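Local structure of octenoyl-CoA reductase/carboxylase (Streptomyces sp., 4A0S) at residues A[1-6]-A[174-179]; A[55-60]-A[64-69]. The protein probably catalyses the NADPH-dependent reductive carboxylation of 2-octenoyl-CoA, supplying an extender unit for cinnabaramide polyketide biosynthesis. All blocks are in the same frame, centred on the assembly; numbering follows the deposited sequence.

Contact 1 of 2, residues A[1-6]-A[174-179]; sequences SSLSRA and AEYGVV
Leu-3 lies against the phenol end of Tyr-176, and this is the apolar part of the contact. Leu-3 CD2 comes within 3.7 Å of Tyr-176 CE2, approaching the ring at a slant. Leu-3 CG sits 3.6 Å from Tyr-176 OH. The leucine holds CG anti to its backbone N (chi1 -177°), which brings CG and CD2 against the hydroxyl. Val-122 of strand 117-124 touches both side chains.

The polar part runs through water. Tyr-176 OH is 2.8 Å from a water that lies in the plane of the ring, at its edge. This water sits between the tyrosine and Ser-1 OG, but its distance to Ser-1 OG is implausibly short, and that link is doubtful. A second water donates to Glu-175 OE1 at 2.7 Å. It also hydrogen-bonds Ser-4 OG, at 2.9 Å. No direct hydrogen bond crosses between 1-6 and 174-179.

Within the first segment, Ser-1 OG accepts from Ser-4 N at 3.2 Å, with an N-H...O angle of 165°. This is an ST motif at the start of helix 2-8.

Tyr-176 begins strand 176-180 of the GroES-like domain. Its other side-chain neighbours include Leu-66, Ala-68 and Met-414. The contact thus sets the N-terminal helix on the sheet by the packing of Leu-3 on Tyr-176, with Val-122 beside both, and by a water bridge between Ser-4 and Glu-175. Its chemistry implies a small, partly hydrated joint, in which a water supplies the clear polar link and Leu-3 the apolar one.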
loop_
_atom_site.group_PDB
_atom_site.type_symbol
_atom_site.label_atom_id
_atom_site.label_comp_id
_atom_site.label_asym_id
_atom_site.label_seq_id
_atom_site.Cartn_x
_atom_site.Cartn_y
_atom_site.Cartn_z
ATOM N N SER A 1 -19.838 34.151 32.679
ATOM C CA SER A 1 -19.334 33.516 33.928
ATOM C C SER A 1 -17.855 33.829 34.165
ATOM O O SER A 1 -17.138 34.230 33.243
ATOM C CB SER A 1 -19.526 32.009 33.853
ATOM O OG SER A 1 -18.629 31.446 32.913
ATOM N N SER A 2 -17.399 33.644 35.403
ATOM C CA SER A 2 -15.990 33.869 35.720
ATOM C C SER A 2 -15.088 33.019 34.817
ATOM O O SER A 2 -14.034 33.477 34.393
ATOM C CB SER A 2 -15.693 33.646 37.206
ATOM O OG SER A 2 -16.000 32.325 37.597
ATOM N N LEU A 3 -15.516 31.804 34.496
ATOM C CA LEU A 3 -14.728 30.972 33.587
ATOM C C LEU A 3 -14.654 31.540 32.176
ATOM O O LEU A 3 -13.575 31.567 31.573
ATOM C CB LEU A 3 -15.226 29.530 33.568
ATOM C CG LEU A 3 -14.440 28.533 32.703
ATOM C CD1 LEU A 3 -12.941 28.519 33.008
ATOM C CD2 LEU A 3 -15.057 27.132 32.841
ATOM N N SER A 4 -15.779 31.983 31.634
ATOM C CA SER A 4 -15.748 32.523 30.271
ATOM C C SER A 4 -14.970 33.831 30.237
ATOM O O SER A 4 -14.248 34.083 29.285
ATOM C CB SER A 4 -17.150 32.694 29.682
ATOM O OG SER A 4 -17.883 33.684 30.378
ATOM N N ARG A 5 -15.105 34.643 31.286
ATOM C CA ARG A 5 -14.350 35.895 31.398
ATOM C C ARG A 5 -12.850 35.603 31.439
ATOM O O ARG A 5 -12.084 36.226 30.713
ATOM C CB ARG A 5 -14.784 36.707 32.623
ATOM C CG ARG A 5 -16.181 37.328 32.499
ATOM C CD ARG A 5 -16.599 38.120 33.746
ATOM N NE ARG A 5 -17.863 37.593 34.270
ATOM C CZ ARG A 5 -18.007 37.009 35.461
ATOM N NH1 ARG A 5 -16.976 36.912 36.295
ATOM N NH2 ARG A 5 -19.200 36.544 35.833
ATOM N N ALA A 6 -12.440 34.644 32.269
ATOM C CA ALA A 6 -11.036 34.228 32.353
ATOM C C ALA A 6 -10.493 33.826 30.979
ATOM O O ALA A 6 -9.438 34.294 30.559
ATOM C CB ALA A 6 -10.871 33.072 33.345
ATOM N N ALA A 174 -21.580 25.779 20.760
ATOM C CA ALA A 174 -21.961 26.067 22.127
ATOM C C ALA A 174 -20.792 26.810 22.704
ATOM O O ALA A 174 -19.753 26.913 22.063
ATOM C CB ALA A 174 -22.171 24.766 22.895
ATOM N N GLU A 175 -20.945 27.291 23.924
ATOM C CA GLU A 175 -19.877 28.020 24.571
ATOM C C GLU A 175 -18.844 27.050 25.122
ATOM O O GLU A 175 -17.697 27.416 25.306
ATOM C CB GLU A 175 -20.439 28.910 25.666
ATOM C CG GLU A 175 -21.321 30.033 25.107
ATOM C CD GLU A 175 -21.398 31.232 26.036
ATOM O OE1 GLU A 175 -21.473 31.042 27.258
ATOM O OE2 GLU A 175 -21.369 32.377 25.542
ATOM N N TYR A 176 -19.255 25.813 25.359
ATOM C CA TYR A 176 -18.319 24.782 25.776
ATOM C C TYR A 176 -18.574 23.559 24.978
ATOM O O TYR A 176 -19.694 23.321 24.531
ATOM C CB TYR A 176 -18.480 24.435 27.261
ATOM C CG TYR A 176 -18.137 25.580 28.155
ATOM C CD1 TYR A 176 -19.117 26.494 28.527
ATOM C CD2 TYR A 176 -16.839 25.763 28.636
ATOM C CE1 TYR A 176 -18.833 27.554 29.340
ATOM C CE2 TYR A 176 -16.534 26.850 29.451
ATOM C CZ TYR A 176 -17.558 27.739 29.796
ATOM O OH TYR A 176 -17.337 28.837 30.591
ATOM N N GLY A 177 -17.530 22.754 24.836
ATOM C CA GLY A 177 -17.613 21.488 24.128
ATOM C C GLY A 177 -16.915 20.487 25.021
ATOM O O GLY A 177 -15.973 20.836 25.745
ATOM N N VAL A 178 -17.403 19.254 24.999
ATOM C CA VAL A 178 -16.745 18.160 25.700
ATOM C C VAL A 178 -16.175 17.243 24.627
ATOM O O VAL A 178 -16.879 16.792 23.714
ATOM C CB VAL A 178 -17.701 17.394 26.631
ATOM C CG1 VAL A 178 -17.029 16.127 27.182
ATOM C CG2 VAL A 178 -18.157 18.299 27.774
ATOM N N VAL A 179 -14.876 17.006 24.720
ATOM C CA VAL A 179 -14.207 16.252 23.684
ATOM C C VAL A 179 -13.296 15.236 24.309
ATOM O O VAL A 179 -12.816 15.430 25.412
ATOM C CB VAL A 179 -13.383 17.177 22.758
ATOM C CG1 VAL A 179 -14.231 18.349 22.293
ATOM C CG2 VAL A 179 -12.118 17.716 23.458
HETATM O O HOH W 1 -19.620 30.492 30.891
HETATM O O HOH W 2 -20.179 32.544 29.104
#

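Contact 2 of 2, residues A[55-60]-A[64-69]; sequences VPMPEL and EVLVAV
Met-57 and Leu-66 reach toward each other tip to tip, with Met-57 SD 3.7 Å from Leu-66 CD1. The methionine chain leaves with CG anti to the backbone N (chi1 177°) and then bends at chi2 and chi3. This brings both SD and CE to the leucine methyls. Tyr-176 and Val-21 also touch Met-57.

Leu-60 lies across the start of the strand. Its CD1 meets Leu-66 CB at 3.9 Å and the backbone N of Leu-66 at 3.7 Å. Its CG is 3.8 Å from Glu-64 O. The segments belong to the N-terminal part of the enoyl reductase fold. There the chain leaves strand 54-56, passes through a proline-containing loop and turns back into strand 64-73. With an alanine here in place of Leu-60, both methyls would be gone, and a gap is likely to open over Glu-64 CB and Leu-66 CB.

The Leu-60 and Glu-64 side chains run at an angle to each other. Glu-64 extends beyond CG, and its OE1 comes to 3.8 Å from Leu-60 C. That oxygen accepts a hydrogen bond from Ala-61 N, while OE2 forms a salt bridge with Arg-105. Arg-105 also donates to Glu-59 O.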
loop_
_atom_site.group_PDB
_atom_site.type_symbol
_atom_site.label_atom_id
_atom_site.label_comp_id
_atom_site.label_asym_id
_atom_site.label_seq_id
_atom_site.Cartn_x
_atom_site.Cartn_y
_atom_site.Cartn_z
ATOM N N VAL A 55 -27.935 24.422 28.456
ATOM C CA VAL A 55 -28.043 22.995 28.626
ATOM C C VAL A 55 -27.146 22.621 29.800
ATOM O O VAL A 55 -26.186 23.334 30.093
ATOM C CB VAL A 55 -27.618 22.203 27.346
ATOM C CG1 VAL A 55 -28.548 22.495 26.178
ATOM C CG2 VAL A 55 -26.187 22.518 26.986
ATOM N N PRO A 56 -27.451 21.510 30.480
ATOM C CA PRO A 56 -26.629 21.119 31.619
ATOM C C PRO A 56 -25.196 20.845 31.200
ATOM O O PRO A 56 -24.964 20.187 30.186
ATOM C CB PRO A 56 -27.286 19.822 32.083
ATOM C CG PRO A 56 -28.727 19.997 31.688
ATOM C CD PRO A 56 -28.650 20.659 30.350
ATOM N N MET A 57 -24.246 21.360 31.974
ATOM C CA MET A 57 -22.847 20.975 31.832
ATOM C C MET A 57 -22.676 19.510 32.256
ATOM O O MET A 57 -22.964 19.187 33.407
ATOM C CB MET A 57 -21.981 21.848 32.730
ATOM C CG MET A 57 -20.516 21.487 32.719
ATOM S SD MET A 57 -19.768 21.746 31.091
ATOM C CE MET A 57 -19.658 23.524 31.019
ATOM N N PRO A 58 -22.188 18.635 31.349
ATOM C CA PRO A 58 -22.000 17.248 31.784
ATOM C C PRO A 58 -20.747 17.089 32.619
ATOM O O PRO A 58 -19.892 17.981 32.641
ATOM C CB PRO A 58 -21.829 16.492 30.465
ATOM C CG PRO A 58 -21.174 17.478 29.575
ATOM C CD PRO A 58 -21.798 18.808 29.936
ATOM N N GLU A 59 -20.663 15.967 33.317
ATOM C CA GLU A 59 -19.462 15.589 34.013
ATOM C C GLU A 59 -18.424 15.129 32.991
ATOM O O GLU A 59 -18.735 14.430 32.006
ATOM C CB GLU A 59 -19.774 14.502 35.020
ATOM C CG GLU A 59 -18.596 13.987 35.821
ATOM C CD GLU A 59 -18.974 12.809 36.707
ATOM O OE1 GLU A 59 -20.068 12.229 36.517
ATOM O OE2 GLU A 59 -18.167 12.463 37.596
ATOM N N LEU A 60 -17.198 15.569 33.217
ATOM C CA LEU A 60 -16.097 15.259 32.329
ATOM C C LEU A 60 -15.550 13.853 32.596
ATOM O O LEU A 60 -15.253 13.497 33.723
ATOM C CB LEU A 60 -15.010 16.294 32.562
ATOM C CG LEU A 60 -14.126 16.706 31.403
ATOM C CD1 LEU A 60 -14.971 17.204 30.215
ATOM C CD2 LEU A 60 -13.207 17.764 31.945
ATOM N N GLU A 64 -11.430 13.045 28.797
ATOM C CA GLU A 64 -12.064 14.152 28.100
ATOM C C GLU A 64 -11.534 15.496 28.517
ATOM O O GLU A 64 -10.938 15.645 29.575
ATOM C CB GLU A 64 -13.561 14.127 28.324
ATOM C CG GLU A 64 -14.285 13.154 27.431
ATOM C CD GLU A 64 -15.720 12.953 27.867
ATOM O OE1 GLU A 64 -16.162 13.619 28.827
ATOM O OE2 GLU A 64 -16.418 12.116 27.262
ATOM N N VAL A 65 -11.808 16.489 27.679
ATOM C CA VAL A 65 -11.365 17.835 27.922
ATOM C C VAL A 65 -12.553 18.737 27.704
ATOM O O VAL A 65 -13.328 18.532 26.776
ATOM C CB VAL A 65 -10.224 18.211 26.959
ATOM C CG1 VAL A 65 -9.848 19.631 27.130
ATOM C CG2 VAL A 65 -9.000 17.310 27.213
ATOM N N LEU A 66 -12.719 19.699 28.607
ATOM C CA LEU A 66 -13.776 20.663 28.448
ATOM C C LEU A 66 -13.117 21.827 27.777
ATOM O O LEU A 66 -12.140 22.358 28.282
ATOM C CB LEU A 66 -14.345 21.068 29.790
ATOM C CG LEU A 66 -15.493 22.068 29.725
ATOM C CD1 LEU A 66 -16.734 21.486 29.010
ATOM C CD2 LEU A 66 -15.791 22.424 31.166
ATOM N N VAL A 67 -13.658 22.212 26.636
ATOM C CA VAL A 67 -13.115 23.304 25.857
ATOM C C VAL A 67 -14.104 24.451 25.954
ATOM O O VAL A 67 -15.293 24.223 25.776
ATOM C CB VAL A 67 -12.981 22.884 24.370
ATOM C CG1 VAL A 67 -12.565 24.057 23.485
ATOM C CG2 VAL A 67 -12.006 21.734 24.244
ATOM N N ALA A 68 -13.612 25.653 26.279
ATOM C CA ALA A 68 -14.398 26.876 26.112
ATOM C C ALA A 68 -14.308 27.141 24.629
ATOM O O ALA A 68 -13.250 27.495 24.128
ATOM C CB ALA A 68 -13.795 28.048 26.899
ATOM N N VAL A 69 -15.410 26.931 23.926
ATOM C CA VAL A 69 -15.406 26.998 22.480
ATOM C C VAL A 69 -15.451 28.449 22.010
ATOM O O VAL A 69 -16.406 29.178 22.284
ATOM C CB VAL A 69 -16.587 26.232 21.884
ATOM C CG1 VAL A 69 -16.561 26.321 20.366
ATOM C CG2 VAL A 69 -16.563 24.780 22.337
#

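In the fold
The centres of contact 1 and contact 2 are about 8 Å apart, on the same side of the chain's centre. Contact 2 is nested along the chain within the loop that contact 1 closes: 1-6 comes first, then 55-60 and 64-69, then 174-179. The two share a sheet, in which strands 64-73 and 176-180 are antiparallel neighbours. Probable backbone hydrogen bonds join them there, from Val-65 N to Val-179 O and from Val-69 N to Glu-175 O, each 2.7 Å. Helix 2-8 and the 57-60 loop are thus both attached to this strand pair in the GroES-like domain, away from the bound NADP and octanoyl-CoA.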